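Local structure of acetylglutamate kinase (Streptococcus mutans, 3L86) at residues D37-K42 with A65-V70; F77-L82 with H109-L114; S129-K134 with N171-I176; D136-V141 with L180-E185. The protein probably catalyses the ATP-dependent phosphorylation of N-acetyl-L-glutamate to N-acetyl-L-glutamyl 5-phosphate, the second step from glutamate towards ornithine in arginine biosynthesis. All coordinates share one frame; numbering follows the deposited sequence.

Interaction 1 (D37-K42 with A65-V70); sequences DIIVIK and AGKQLV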
loop_
_atom_site.group_PDB
_atom_site.type_symbol
_atom_site.label_atom_id
_atom_site.label_comp_id
_atom_site.label_asym_id
_atom_site.label_seq_id
_atom_site.Cartn_x
_atom_site.Cartn_y
_atom_site.Cartn_z
ATOM N N ASP A 37 -13.101 8.498 12.198
ATOM C CA ASP A 37 -13.834 7.436 11.543
ATOM C C ASP A 37 -13.354 7.286 10.091
ATOM O O ASP A 37 -14.130 7.317 9.198
ATOM C CB ASP A 37 -15.357 7.693 11.624
ATOM C CG ASP A 37 -16.187 6.435 11.721
ATOM O OD1 ASP A 37 -15.747 5.423 12.148
ATOM O OD2 ASP A 37 -17.303 6.453 11.331
ATOM N N ILE A 38 -12.042 7.135 9.920
ATOM C CA ILE A 38 -11.313 6.944 8.666
ATOM C C ILE A 38 -10.261 5.849 8.919
ATOM O O ILE A 38 -9.426 5.999 9.854
ATOM C CB ILE A 38 -10.539 8.219 8.219
ATOM C CG1 ILE A 38 -11.526 9.304 7.783
ATOM C CG2 ILE A 38 -9.652 7.914 7.027
ATOM C CD1 ILE A 38 -10.871 10.551 7.119
ATOM N N ILE A 39 -10.300 4.784 8.100
ATOM C CA ILE A 39 -9.231 3.765 8.051
ATOM C C ILE A 39 -8.682 3.548 6.610
ATOM O O ILE A 39 -9.451 3.391 5.637
ATOM C CB ILE A 39 -9.760 2.418 8.577
ATOM C CG1 ILE A 39 -10.267 2.569 10.028
ATOM C CG2 ILE A 39 -8.713 1.280 8.428
ATOM C CD1 ILE A 39 -11.054 1.285 10.475
ATOM N N VAL A 40 -7.353 3.607 6.482
ATOM C CA VAL A 40 -6.671 3.239 5.231
ATOM C C VAL A 40 -6.221 1.757 5.309
ATOM O O VAL A 40 -5.583 1.351 6.288
ATOM C CB VAL A 40 -5.476 4.197 4.936
ATOM C CG1 VAL A 40 -4.644 3.750 3.672
ATOM C CG2 VAL A 40 -6.033 5.684 4.769
ATOM N N ILE A 41 -6.627 0.959 4.317
ATOM C CA ILE A 41 -6.203 -0.459 4.175
ATOM C C ILE A 41 -5.287 -0.634 2.958
ATOM O O ILE A 41 -5.724 -0.460 1.817
ATOM C CB ILE A 41 -7.410 -1.370 4.028
ATOM C CG1 ILE A 41 -8.309 -1.189 5.276
ATOM C CG2 ILE A 41 -7.008 -2.889 3.853
ATOM C CD1 ILE A 41 -9.787 -1.169 4.996
ATOM N N LYS A 42 -4.032 -1.018 3.203
ATOM C CA LYS A 42 -3.095 -1.332 2.118
ATOM C C LYS A 42 -3.028 -2.866 1.949
ATOM O O LYS A 42 -2.863 -3.620 2.916
ATOM C CB LYS A 42 -1.729 -0.747 2.496
ATOM C CG LYS A 42 -0.635 -0.697 1.403
ATOM C CD LYS A 42 -0.221 -2.056 0.848
ATOM C CE LYS A 42 0.685 -2.897 1.736
ATOM N NZ LYS A 42 1.615 -3.633 0.723
ATOM N N ALA A 65 -21.741 0.817 8.543
ATOM C CA ALA A 65 -21.745 1.535 9.826
ATOM C C ALA A 65 -21.237 2.948 9.668
ATOM O O ALA A 65 -21.074 3.680 10.660
ATOM C CB ALA A 65 -20.895 0.766 10.894
ATOM N N GLY A 66 -20.968 3.360 8.420
ATOM C CA GLY A 66 -20.621 4.743 8.215
ATOM C C GLY A 66 -19.122 5.049 8.218
ATOM O O GLY A 66 -18.754 6.218 8.169
ATOM N N LYS A 67 -18.260 4.079 8.362
ATOM C CA LYS A 67 -16.836 4.316 8.346
ATOM C C LYS A 67 -16.329 4.783 6.950
ATOM O O LYS A 67 -16.859 4.369 5.966
ATOM C CB LYS A 67 -16.119 3.079 8.845
ATOM C CG LYS A 67 -14.752 3.305 9.375
ATOM C CD LYS A 67 -14.288 2.286 10.364
ATOM C CE LYS A 67 -14.859 2.387 11.748
ATOM N NZ LYS A 67 -14.533 3.533 12.454
ATOM N N GLN A 68 -15.355 5.671 6.880
ATOM C CA GLN A 68 -14.820 6.050 5.550
ATOM C C GLN A 68 -13.554 5.247 5.275
ATOM O O GLN A 68 -12.617 5.283 6.090
ATOM C CB GLN A 68 -14.487 7.562 5.527
ATOM C CG GLN A 68 -15.744 8.454 5.899
ATOM C CD GLN A 68 -15.284 9.862 6.285
ATOM O OE1 GLN A 68 -14.962 10.654 5.415
ATOM N NE2 GLN A 68 -15.165 10.137 7.588
ATOM N N LEU A 69 -13.518 4.559 4.135
ATOM C CA LEU A 69 -12.460 3.579 3.882
ATOM C C LEU A 69 -11.735 3.957 2.581
ATOM O O LEU A 69 -12.391 4.345 1.605
ATOM C CB LEU A 69 -13.060 2.158 3.778
ATOM C CG LEU A 69 -13.083 1.109 4.905
ATOM C CD1 LEU A 69 -12.932 1.561 6.350
ATOM C CD2 LEU A 69 -14.148 -0.017 4.764
ATOM N N VAL A 70 -10.394 3.870 2.581
ATOM C CA VAL A 70 -9.615 4.058 1.329
ATOM C C VAL A 70 -8.706 2.847 1.209
ATOM O O VAL A 70 -8.092 2.477 2.207
ATOM C CB VAL A 70 -8.748 5.369 1.355
ATOM C CG1 VAL A 70 -7.852 5.445 0.129
ATOM C CG2 VAL A 70 -9.672 6.660 1.434
HETATM O O HOH W 1 -18.354 3.714 11.945
#
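Ile38, Ile39 and Val40 pair in parallel with Gln68, Leu69 and Val70, joining the two strands of a beta-alpha-beta unit (strand 38-43, helix 53-64, strand 68-73) in the central sheet of the amino acid kinase fold. The strand axes run 21° apart, and four main-chain hydrogen bonds alternate as parallel pairing requires. Gln68 N donates to Asp37 O, Ile39 N to Gln68 O at 3.1 Å, Val70 N to Ile39 O, and Ile41 N to Val70 O at 3.0 Å. On the face carrying Ile39 and Leu69, CD1 of Leu69 meets CB of Ile39 at 4.0 Å, while CD1 of Ile41 reaches CG of Leu69. Ile59 of the crossover helix touches both Ile41 and Leu69. The other face is covered where Val40 and Val70 pack on Val200. At the partly exposed start of the strands, the extended Gln68 side chain passes at a slant across Ile38, its NE2 3.7 Å from Ile38 CG1, and donates a weak second bond to Asp37 O. Lys67 CD presses on Ile39 CD1 at a tight 3.4 Å; its salt bridge to Asp37 joins NZ and OD1, both doubtfully placed. Apolar side chains on both faces and four main-chain bonds thus join the strand carrying Lys42, a predicted transition-state stabiliser touching ADP, to its neighbour.

Interaction 2 (F77-L82 with H109-L114); sequences FAINKL and HALLDL. With NLG (N-acetyl-L-glutamate), chain C.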
loop_
_atom_site.group_PDB
_atom_site.type_symbol
_atom_site.label_atom_id
_atom_site.label_comp_id
_atom_site.label_asym_id
_atom_site.label_seq_id
_atom_site.Cartn_x
_atom_site.Cartn_y
_atom_site.Cartn_z
ATOM N N PHE A 77 4.698 -9.670 -6.538
ATOM C CA PHE A 77 4.623 -11.071 -6.969
ATOM C C PHE A 77 4.123 -11.190 -8.438
ATOM O O PHE A 77 4.775 -11.830 -9.286
ATOM C CB PHE A 77 3.741 -11.742 -5.902
ATOM C CG PHE A 77 3.082 -13.037 -6.290
ATOM C CD1 PHE A 77 3.773 -14.246 -6.212
ATOM C CD2 PHE A 77 1.710 -13.067 -6.570
ATOM C CE1 PHE A 77 3.123 -15.501 -6.500
ATOM C CE2 PHE A 77 1.051 -14.299 -6.850
ATOM C CZ PHE A 77 1.767 -15.517 -6.812
ATOM N N ALA A 78 3.043 -10.460 -8.771
ATOM C CA ALA A 78 2.569 -10.327 -10.174
ATOM C C ALA A 78 3.505 -9.688 -11.202
ATOM O O ALA A 78 3.649 -10.236 -12.308
ATOM C CB ALA A 78 1.171 -9.699 -10.246
ATOM N N ILE A 79 4.144 -8.556 -10.864
ATOM C CA ILE A 79 5.135 -7.927 -11.707
ATOM C C ILE A 79 6.334 -8.899 -11.988
ATOM O O ILE A 79 6.866 -8.952 -13.123
ATOM C CB ILE A 79 5.674 -6.620 -11.077
ATOM C CG1 ILE A 79 4.496 -5.594 -10.767
ATOM C CG2 ILE A 79 6.763 -6.009 -12.017
ATOM C CD1 ILE A 79 4.867 -4.395 -9.785
ATOM N N ASN A 80 6.766 -9.627 -10.943
ATOM C CA ASN A 80 7.865 -10.595 -11.068
ATOM C C ASN A 80 7.514 -11.649 -12.127
ATOM O O ASN A 80 8.281 -11.935 -13.045
ATOM C CB ASN A 80 8.148 -11.283 -9.714
ATOM C CG ASN A 80 8.875 -10.394 -8.730
ATOM O OD1 ASN A 80 9.376 -9.304 -9.053
ATOM N ND2 ASN A 80 8.995 -10.886 -7.514
ATOM N N LYS A 81 6.331 -12.224 -11.985
ATOM C CA LYS A 81 5.834 -13.261 -12.892
ATOM C C LYS A 81 5.906 -12.727 -14.298
ATOM O O LYS A 81 6.576 -13.286 -15.202
ATOM C CB LYS A 81 4.368 -13.556 -12.574
ATOM C CG LYS A 81 4.022 -15.000 -12.468
ATOM N N LEU A 82 5.184 -11.641 -14.513
ATOM C CA LEU A 82 5.200 -10.965 -15.810
ATOM C C LEU A 82 6.578 -10.659 -16.373
ATOM O O LEU A 82 6.814 -10.791 -17.580
ATOM C CB LEU A 82 4.326 -9.698 -15.736
ATOM C CG LEU A 82 3.828 -8.985 -16.964
ATOM C CD1 LEU A 82 3.021 -9.891 -17.933
ATOM C CD2 LEU A 82 3.017 -7.741 -16.440
ATOM N N HIS A 109 0.571 -2.511 -16.319
ATOM C CA HIS A 109 -0.308 -3.642 -16.712
ATOM C C HIS A 109 -0.551 -4.645 -15.548
ATOM O O HIS A 109 -1.678 -5.027 -15.271
ATOM C CB HIS A 109 0.277 -4.429 -17.906
ATOM C CG HIS A 109 -0.439 -5.710 -18.191
ATOM N ND1 HIS A 109 -1.815 -5.774 -18.383
ATOM C CD2 HIS A 109 0.024 -6.977 -18.342
ATOM C CE1 HIS A 109 -2.160 -7.038 -18.599
ATOM N NE2 HIS A 109 -1.064 -7.783 -18.594
ATOM N N ALA A 110 0.496 -5.079 -14.852
ATOM C CA ALA A 110 0.246 -6.016 -13.743
ATOM C C ALA A 110 -0.613 -5.364 -12.611
ATOM O O ALA A 110 -1.547 -5.976 -12.048
ATOM C CB ALA A 110 1.594 -6.547 -13.196
ATOM N N LEU A 111 -0.280 -4.133 -12.240
ATOM C CA LEU A 111 -1.006 -3.466 -11.142
ATOM C C LEU A 111 -2.493 -3.178 -11.478
ATOM O O LEU A 111 -3.380 -3.515 -10.673
ATOM C CB LEU A 111 -0.291 -2.166 -10.741
ATOM C CG LEU A 111 1.061 -2.283 -10.009
ATOM C CD1 LEU A 111 1.628 -0.876 -9.744
ATOM C CD2 LEU A 111 0.884 -3.064 -8.725
ATOM N N LEU A 112 -2.775 -2.564 -12.639
ATOM C CA LEU A 112 -4.147 -2.220 -13.023
ATOM C C LEU A 112 -4.979 -3.419 -13.498
ATOM O O LEU A 112 -6.135 -3.581 -13.080
ATOM C CB LEU A 112 -4.199 -1.087 -14.078
ATOM C CG LEU A 112 -3.551 0.245 -13.607
ATOM C CD1 LEU A 112 -3.395 1.199 -14.798
ATOM C CD2 LEU A 112 -4.304 0.916 -12.429
ATOM N N ASP A 113 -4.419 -4.247 -14.380
ATOM C CA ASP A 113 -5.252 -5.241 -15.082
ATOM C C ASP A 113 -5.216 -6.589 -14.392
ATOM O O ASP A 113 -6.224 -7.329 -14.418
ATOM C CB ASP A 113 -4.766 -5.409 -16.536
ATOM C CG ASP A 113 -4.758 -4.107 -17.293
ATOM O OD1 ASP A 113 -5.769 -3.391 -17.236
ATOM O OD2 ASP A 113 -3.747 -3.797 -17.946
ATOM N N LEU A 114 -4.063 -6.913 -13.794
ATOM C CA LEU A 114 -3.832 -8.228 -13.126
ATOM C C LEU A 114 -4.025 -8.287 -11.579
ATOM O O LEU A 114 -4.104 -9.399 -10.990
ATOM C CB LEU A 114 -2.422 -8.718 -13.442
ATOM C CG LEU A 114 -2.117 -9.515 -14.706
ATOM C CD1 LEU A 114 -3.051 -9.215 -15.785
ATOM C CD2 LEU A 114 -0.713 -9.446 -15.173
HETATM C CA NLG C . 7.081 -1.490 -6.128
HETATM C C NLG C . 8.299 -0.760 -6.109
HETATM O OXT NLG C . 9.408 -1.226 -5.828
HETATM O O NLG C . 8.587 0.375 -6.216
HETATM C CB NLG C . 5.571 -1.412 -6.416
HETATM C CG NLG C . 4.597 -2.611 -6.062
HETATM C CD NLG C . 4.396 -3.195 -4.600
HETATM O OE1 NLG C . 4.795 -2.530 -3.687
HETATM O OE2 NLG C . 3.891 -4.300 -4.343
HETATM C C7 NLG C . 7.476 -3.591 -7.098
HETATM C C8 NLG C . 7.433 -4.773 -6.856
HETATM O O7 NLG C . 7.776 -3.060 -8.140
HETATM N N2 NLG C . 7.200 -2.728 -6.198
#
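Ala110 CB points at helix 77-82 and meets two side chains: CG1 of Ile79 at 3.9 Å and CD2 of Leu82 at 3.7 Å. With Ala78 CB also directed across the interface, this small-residue contact lets the backbones come close, the CA atoms of Ile79 and Ala110 lying 5.6 Å apart. The short helical segments cross at 113°, with 9.1 Å between their axes. Leu82 has CG anti to its backbone N (chi1 -163°), which carries CD2 towards helix 109-114; there it meets CD2 of His109 at 3.6 Å, the two side chains crossing at about a right angle, and Leu114 CD2 at 4.3 Å. Asp113, one turn on, holds the imidazole through ND1, which donates over 2.8 Å at 165° to the anti lone pair of Asp113 OD2; that oxygen lies close to the ring plane, which fixes the ring's rotation. Ile79 works at the substrate end. Its CD1 touches Leu111 CD2 and lies 3.6 Å from O7 of the acetyl group of N-acetyl-L-glutamate, a ligand hydrogen-bonded to Arg97, Gly75, Gly76, Asn190 and Ala193. No hydrogen bond links the two segments, so apolar contact alone joins them here, and Ile79 sets an apolar methyl beside the acetyl group of a substrate whose polar atoms are hydrogen-bonded by other residues.

Interaction 3 (S129-K134 with N171-I176); sequences SCQQLK and NRQIPI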
loop_
_atom_site.group_PDB
_atom_site.type_symbol
_atom_site.label_atom_id
_atom_site.label_comp_id
_atom_site.label_asym_id
_atom_site.label_seq_id
_atom_site.Cartn_x
_atom_site.Cartn_y
_atom_site.Cartn_z
ATOM N N SER A 129 -19.645 -1.126 -2.241
ATOM C CA SER A 129 -19.591 -0.078 -3.230
ATOM C C SER A 129 -18.193 0.549 -3.296
ATOM O O SER A 129 -17.706 1.057 -2.294
ATOM C CB SER A 129 -20.683 0.981 -2.946
ATOM O OG SER A 129 -20.272 2.235 -3.481
ATOM N N CYS A 130 -17.549 0.471 -4.470
ATOM C CA CYS A 130 -16.126 0.829 -4.656
ATOM C C CYS A 130 -15.835 1.099 -6.153
ATOM O O CYS A 130 -16.649 0.736 -7.013
ATOM C CB CYS A 130 -15.186 -0.327 -4.194
ATOM S SG CYS A 130 -15.415 -1.944 -5.032
ATOM N N GLN A 131 -14.661 1.676 -6.450
ATOM C CA GLN A 131 -14.295 2.038 -7.834
ATOM C C GLN A 131 -12.775 2.070 -7.991
ATOM O O GLN A 131 -12.129 2.735 -7.243
ATOM C CB GLN A 131 -14.872 3.450 -8.189
ATOM C CG GLN A 131 -14.471 3.947 -9.592
ATOM C CD GLN A 131 -14.964 3.023 -10.686
ATOM O OE1 GLN A 131 -16.174 2.797 -10.812
ATOM N NE2 GLN A 131 -14.040 2.487 -11.503
ATOM N N GLN A 132 -12.216 1.353 -8.957
ATOM C CA GLN A 132 -10.774 1.494 -9.309
ATOM C C GLN A 132 -10.509 2.855 -9.966
ATOM O O GLN A 132 -11.208 3.190 -10.955
ATOM C CB GLN A 132 -10.384 0.361 -10.270
ATOM C CG GLN A 132 -8.986 0.414 -10.840
ATOM C CD GLN A 132 -8.688 -0.834 -11.714
ATOM O OE1 GLN A 132 -9.496 -1.237 -12.562
ATOM N NE2 GLN A 132 -7.555 -1.442 -11.490
ATOM N N LEU A 133 -9.562 3.660 -9.440
ATOM C CA LEU A 133 -9.067 4.820 -10.212
ATOM C C LEU A 133 -8.142 4.433 -11.372
ATOM O O LEU A 133 -7.260 3.593 -11.190
ATOM C CB LEU A 133 -8.364 5.860 -9.310
ATOM C CG LEU A 133 -9.341 6.770 -8.516
ATOM C CD1 LEU A 133 -10.276 5.976 -7.664
ATOM C CD2 LEU A 133 -8.582 7.807 -7.643
ATOM N N LYS A 134 -8.352 5.016 -12.577
ATOM C CA LYS A 134 -7.405 4.783 -13.694
ATOM C C LYS A 134 -6.907 6.147 -14.183
ATOM O O LYS A 134 -5.836 6.615 -13.747
ATOM C CB LYS A 134 -8.017 3.936 -14.834
ATOM C CG LYS A 134 -8.237 2.439 -14.501
ATOM C CD LYS A 134 -8.276 1.606 -15.812
ATOM C CE LYS A 134 -9.393 0.602 -15.853
ATOM N NZ LYS A 134 -9.048 -0.864 -15.527
ATOM N N ASN A 171 -19.511 10.281 -1.373
ATOM C CA ASN A 171 -20.468 9.548 -2.162
ATOM C C ASN A 171 -20.652 8.112 -1.604
ATOM O O ASN A 171 -21.280 7.286 -2.224
ATOM C CB ASN A 171 -20.019 9.558 -3.624
ATOM C CG ASN A 171 -21.177 9.529 -4.592
ATOM O OD1 ASN A 171 -22.017 10.442 -4.595
ATOM N ND2 ASN A 171 -21.220 8.498 -5.458
ATOM N N ARG A 172 -20.104 7.827 -0.441
ATOM C CA ARG A 172 -20.123 6.492 0.145
ATOM C C ARG A 172 -19.623 5.448 -0.848
ATOM O O ARG A 172 -20.256 4.374 -0.992
ATOM C CB ARG A 172 -21.533 6.134 0.620
ATOM C CG ARG A 172 -22.024 6.971 1.789
ATOM C CD ARG A 172 -23.406 6.585 2.292
ATOM N NE ARG A 172 -23.862 7.461 3.368
ATOM C CZ ARG A 172 -25.074 7.414 3.903
ATOM N NH1 ARG A 172 -25.961 6.529 3.467
ATOM N NH2 ARG A 172 -25.403 8.251 4.878
ATOM N N GLN A 173 -18.466 5.614 -1.478
ATOM C CA GLN A 173 -17.880 4.626 -2.420
ATOM C C GLN A 173 -16.402 4.521 -2.008
ATOM O O GLN A 173 -15.808 5.535 -1.612
ATOM C CB GLN A 173 -18.003 5.151 -3.860
ATOM C CG GLN A 173 -18.217 4.105 -4.963
ATOM C CD GLN A 173 -18.121 4.693 -6.374
ATOM O OE1 GLN A 173 -17.553 5.775 -6.575
ATOM N NE2 GLN A 173 -18.656 3.970 -7.360
ATOM N N ILE A 174 -15.823 3.316 -2.009
ATOM C CA ILE A 174 -14.404 3.179 -1.587
ATOM C C ILE A 174 -13.514 3.360 -2.812
ATOM O O ILE A 174 -13.617 2.576 -3.758
ATOM C CB ILE A 174 -14.102 1.797 -0.957
ATOM C CG1 ILE A 174 -14.969 1.579 0.300
ATOM C CG2 ILE A 174 -12.617 1.695 -0.577
ATOM C CD1 ILE A 174 -15.015 0.134 0.822
ATOM N N PRO A 175 -12.644 4.387 -2.796
ATOM C CA PRO A 175 -11.666 4.427 -3.897
ATOM C C PRO A 175 -10.590 3.364 -3.733
ATOM O O PRO A 175 -10.014 3.273 -2.653
ATOM C CB PRO A 175 -11.009 5.797 -3.748
ATOM C CG PRO A 175 -11.190 6.211 -2.235
ATOM C CD PRO A 175 -12.591 5.586 -1.906
ATOM N N ILE A 176 -10.298 2.634 -4.823
ATOM C CA ILE A 176 -9.147 1.700 -4.923
ATOM C C ILE A 176 -7.964 2.278 -5.756
ATOM O O ILE A 176 -8.099 2.558 -6.990
ATOM C CB ILE A 176 -9.608 0.337 -5.470
ATOM C CG1 ILE A 176 -10.630 -0.307 -4.492
ATOM C CG2 ILE A 176 -8.412 -0.645 -5.641
ATOM C CD1 ILE A 176 -11.554 -1.390 -5.176
HETATM O O HOH W 2 -6.183 2.269 -9.001
#
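Cys130 and Ile176 make the close-packed side of this pairing: CD1 of Ile176 reaches Cys130 SG at 3.9 Å, while Cys130 CB lies 4.0 Å from Ile174 CB. The cysteine SG sits between its backbone N and carbonyl carbon (chi1 59°), on the face that Leu119 and Leu123 of helix 101-125 cover. On the face of Pro175, Leu133 from just beyond the strand lies alongside it, pointing the same way, with Phe168 against both. Strand 130-132 here pairs in parallel with strand 174-182, which also neighbours strand 68-73 in the central sheet of the amino acid kinase fold. Ile174 N donates to Ser129 O, Gln131 N to Ile174 O, Ile176 N to Gln131 O at 3.0 Å and a nearly straight 175°, and Leu133 N to Ile176 O. The Ser129 end is partly exposed yet close. Arg172, the positive-phi residue of a Schellman motif closing helix 162-170, offers its O to Ser129 OG at 3.3 Å, and Gln173 CG passes 3.1 Å from that Ser129 OG. Looser parts are the far end, where a water donates to Leu133 O and Ile176 O, each over 2.8 Å, bridging the two segments, and the exposed Arg172 side chain, which leads away from strand 130-132.

Interaction 4 (D136-V141 with L180-E185); sequences DIKHVV and LGYSKE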
loop_
_atom_site.group_PDB
_atom_site.type_symbol
_atom_site.label_atom_id
_atom_site.label_comp_id
_atom_site.label_asym_id
_atom_site.label_seq_id
_atom_site.Cartn_x
_atom_site.Cartn_y
_atom_site.Cartn_z
ATOM N N ASP A 136 -8.194 9.046 -13.257
ATOM C CA ASP A 136 -8.128 9.848 -12.007
ATOM C C ASP A 136 -6.798 9.714 -11.240
ATOM O O ASP A 136 -6.494 10.556 -10.414
ATOM C CB ASP A 136 -9.306 9.538 -11.036
ATOM C CG ASP A 136 -10.623 10.215 -11.471
ATOM O OD1 ASP A 136 -10.567 11.187 -12.294
ATOM O OD2 ASP A 136 -11.710 9.727 -11.041
ATOM N N ILE A 137 -5.987 8.699 -11.504
ATOM C CA ILE A 137 -4.700 8.641 -10.753
ATOM C C ILE A 137 -3.830 9.903 -10.846
ATOM O O ILE A 137 -3.335 10.390 -9.811
ATOM C CB ILE A 137 -3.822 7.424 -11.058
ATOM C CG1 ILE A 137 -4.591 6.135 -10.701
ATOM C CG2 ILE A 137 -2.510 7.493 -10.203
ATOM C CD1 ILE A 137 -3.812 4.811 -11.137
ATOM N N LYS A 138 -3.662 10.440 -12.049
ATOM C CA LYS A 138 -2.842 11.644 -12.238
ATOM C C LYS A 138 -3.411 12.898 -11.522
ATOM O O LYS A 138 -2.671 13.834 -11.270
ATOM C CB LYS A 138 -2.604 11.948 -13.719
ATOM C CG LYS A 138 -3.870 12.362 -14.433
ATOM C CD LYS A 138 -3.578 12.699 -15.922
ATOM C CE LYS A 138 -3.496 11.441 -16.758
ATOM N NZ LYS A 138 -4.736 10.651 -16.677
ATOM N N HIS A 139 -4.696 12.913 -11.167
ATOM C CA HIS A 139 -5.188 14.035 -10.400
ATOM C C HIS A 139 -5.129 13.802 -8.889
ATOM O O HIS A 139 -5.586 14.663 -8.143
ATOM C CB HIS A 139 -6.617 14.397 -10.769
ATOM C CG HIS A 139 -6.799 14.619 -12.237
ATOM N ND1 HIS A 139 -7.603 13.809 -13.017
ATOM C CD2 HIS A 139 -6.248 15.528 -13.072
ATOM C CE1 HIS A 139 -7.575 14.234 -14.265
ATOM N NE2 HIS A 139 -6.744 15.264 -14.331
ATOM N N VAL A 140 -4.617 12.655 -8.443
ATOM C CA VAL A 140 -4.535 12.431 -6.984
ATOM C C VAL A 140 -3.107 12.320 -6.472
ATOM O O VAL A 140 -2.760 12.944 -5.454
ATOM C CB VAL A 140 -5.355 11.171 -6.551
ATOM C CG1 VAL A 140 -4.966 10.728 -5.139
ATOM C CG2 VAL A 140 -6.862 11.489 -6.653
ATOM N N VAL A 141 -2.279 11.514 -7.155
ATOM C CA VAL A 141 -0.915 11.242 -6.631
ATOM C C VAL A 141 0.170 11.953 -7.464
ATOM O O VAL A 141 0.421 11.589 -8.613
ATOM C CB VAL A 141 -0.562 9.704 -6.631
ATOM C CG1 VAL A 141 0.822 9.492 -5.901
ATOM C CG2 VAL A 141 -1.683 8.928 -5.949
ATOM N N LEU A 180 1.024 3.851 -8.009
ATOM C CA LEU A 180 1.491 4.613 -9.196
ATOM C C LEU A 180 1.286 6.104 -8.914
ATOM O O LEU A 180 0.313 6.493 -8.245
ATOM C CB LEU A 180 0.687 4.235 -10.473
ATOM C CG LEU A 180 0.837 2.765 -11.025
ATOM C CD1 LEU A 180 -0.225 2.466 -12.096
ATOM C CD2 LEU A 180 2.273 2.408 -11.590
ATOM N N GLY A 181 2.211 6.937 -9.378
ATOM C CA GLY A 181 2.030 8.378 -9.295
ATOM C C GLY A 181 2.560 9.085 -10.570
ATOM O O GLY A 181 3.083 8.442 -11.500
ATOM N N TYR A 182 2.453 10.401 -10.607
ATOM C CA TYR A 182 2.839 11.145 -11.831
ATOM C C TYR A 182 3.791 12.336 -11.575
ATOM O O TYR A 182 3.517 13.157 -10.728
ATOM C CB TYR A 182 1.589 11.668 -12.545
ATOM C CG TYR A 182 0.828 10.601 -13.305
ATOM C CD1 TYR A 182 0.000 9.687 -12.617
ATOM C CD2 TYR A 182 0.908 10.516 -14.695
ATOM C CE1 TYR A 182 -0.728 8.705 -13.313
ATOM C CE2 TYR A 182 0.158 9.550 -15.396
ATOM C CZ TYR A 182 -0.649 8.663 -14.678
ATOM O OH TYR A 182 -1.365 7.696 -15.333
ATOM N N SER A 183 4.849 12.453 -12.357
ATOM C CA SER A 183 5.814 13.574 -12.219
ATOM C C SER A 183 5.185 14.904 -12.658
ATOM O O SER A 183 4.174 14.902 -13.406
ATOM C CB SER A 183 7.062 13.266 -13.102
ATOM O OG SER A 183 6.769 13.570 -14.473
ATOM N N LYS A 184 5.789 16.037 -12.269
ATOM C CA LYS A 184 5.304 17.342 -12.752
ATOM C C LYS A 184 5.229 17.393 -14.297
ATOM O O LYS A 184 4.352 18.052 -14.855
ATOM C CB LYS A 184 6.149 18.500 -12.201
ATOM C CG LYS A 184 7.629 18.379 -12.557
ATOM C CD LYS A 184 8.586 19.454 -12.004
ATOM C CE LYS A 184 10.033 18.829 -12.050
ATOM N NZ LYS A 184 11.080 19.673 -11.533
ATOM N N GLU A 185 6.101 16.681 -14.998
ATOM C CA GLU A 185 6.026 16.671 -16.473
ATOM C C GLU A 185 4.984 15.695 -17.066
ATOM O O GLU A 185 4.743 15.654 -18.284
ATOM C CB GLU A 185 7.417 16.401 -17.058
ATOM C CG GLU A 185 8.487 17.395 -16.572
ATOM C CD GLU A 185 9.150 16.968 -15.261
ATOM O OE1 GLU A 185 8.821 15.876 -14.721
ATOM O OE2 GLU A 185 10.025 17.722 -14.777
HETATM O O HOH W 3 -4.046 8.742 -14.444
#
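Lys138 lays its CB over one face of the Tyr182 ring, 3.6 Å from the centroid and only 9° off the ring normal, a CH-pi contact. Ile137 comes to the same ring in a different way: its CG2 lies at the edge, near the ring plane, 3.8 Å from CE1, and the two side chains cross at about a right angle. CG2 also touches Leu180 O, while CD1 reaches Leu180 CD1 at 4.4 Å. Further along, Tyr182 N donates to Val141 O over 3.1 Å at 149°, and Val141 CG1 rests on Gly181 CA, where the lack of a side chain lets the valine close in.

This is the place where the loop between strands 130-132 and 141-145 folds against the far end of strand 174-182 in the amino acid kinase fold. Val141 begins strand 141-145, which pairs antiparallel with strand 155-160, and a further backbone bond joins Tyr182 to Ala143. The preceding turn is tight: Ile137 O accepts from both Val140 N and Val141 N, bringing Val141 round to face Gly181.

A water lies between Lys138 and the Tyr182 hydroxyl. It accepts from Lys138 N and Lys138 NZ, each over 3.0 Å, and makes a weak bond with Tyr182 OH. The curled lysine chain returns NZ to this water and to Ser135 O. Met188 of strand 188-190 touches both Tyr182 and Leu180, and Leu111 and Met104 of helix 101-125 back Leu180, whose side chain is about 7 Å from the bound N-acetyl-L-glutamate at the nearest atoms.

How the interactions relate
From the N terminus, interaction 1 closes the beta-alpha-beta loop through helix 53-64. Interaction 2 then closes the next loop, bringing helix 101-125 back to helix 76-85, which follows strand 68-73. Both finish before interactions 3 and 4 open. These last two cross along the chain, since 136-141 falls between the segments of interaction 3, and both end on strand 174-182. Interaction 3 touches interaction 1 through neighbouring strands, Leu69 O lying 3.4 Å from Ile174 CG2. Leu112 of interaction 2 probably hydrogen-bonds through its O to Gln132 of interaction 3 and packs on Ile137 of interaction 4, tying helix 101-125 to both.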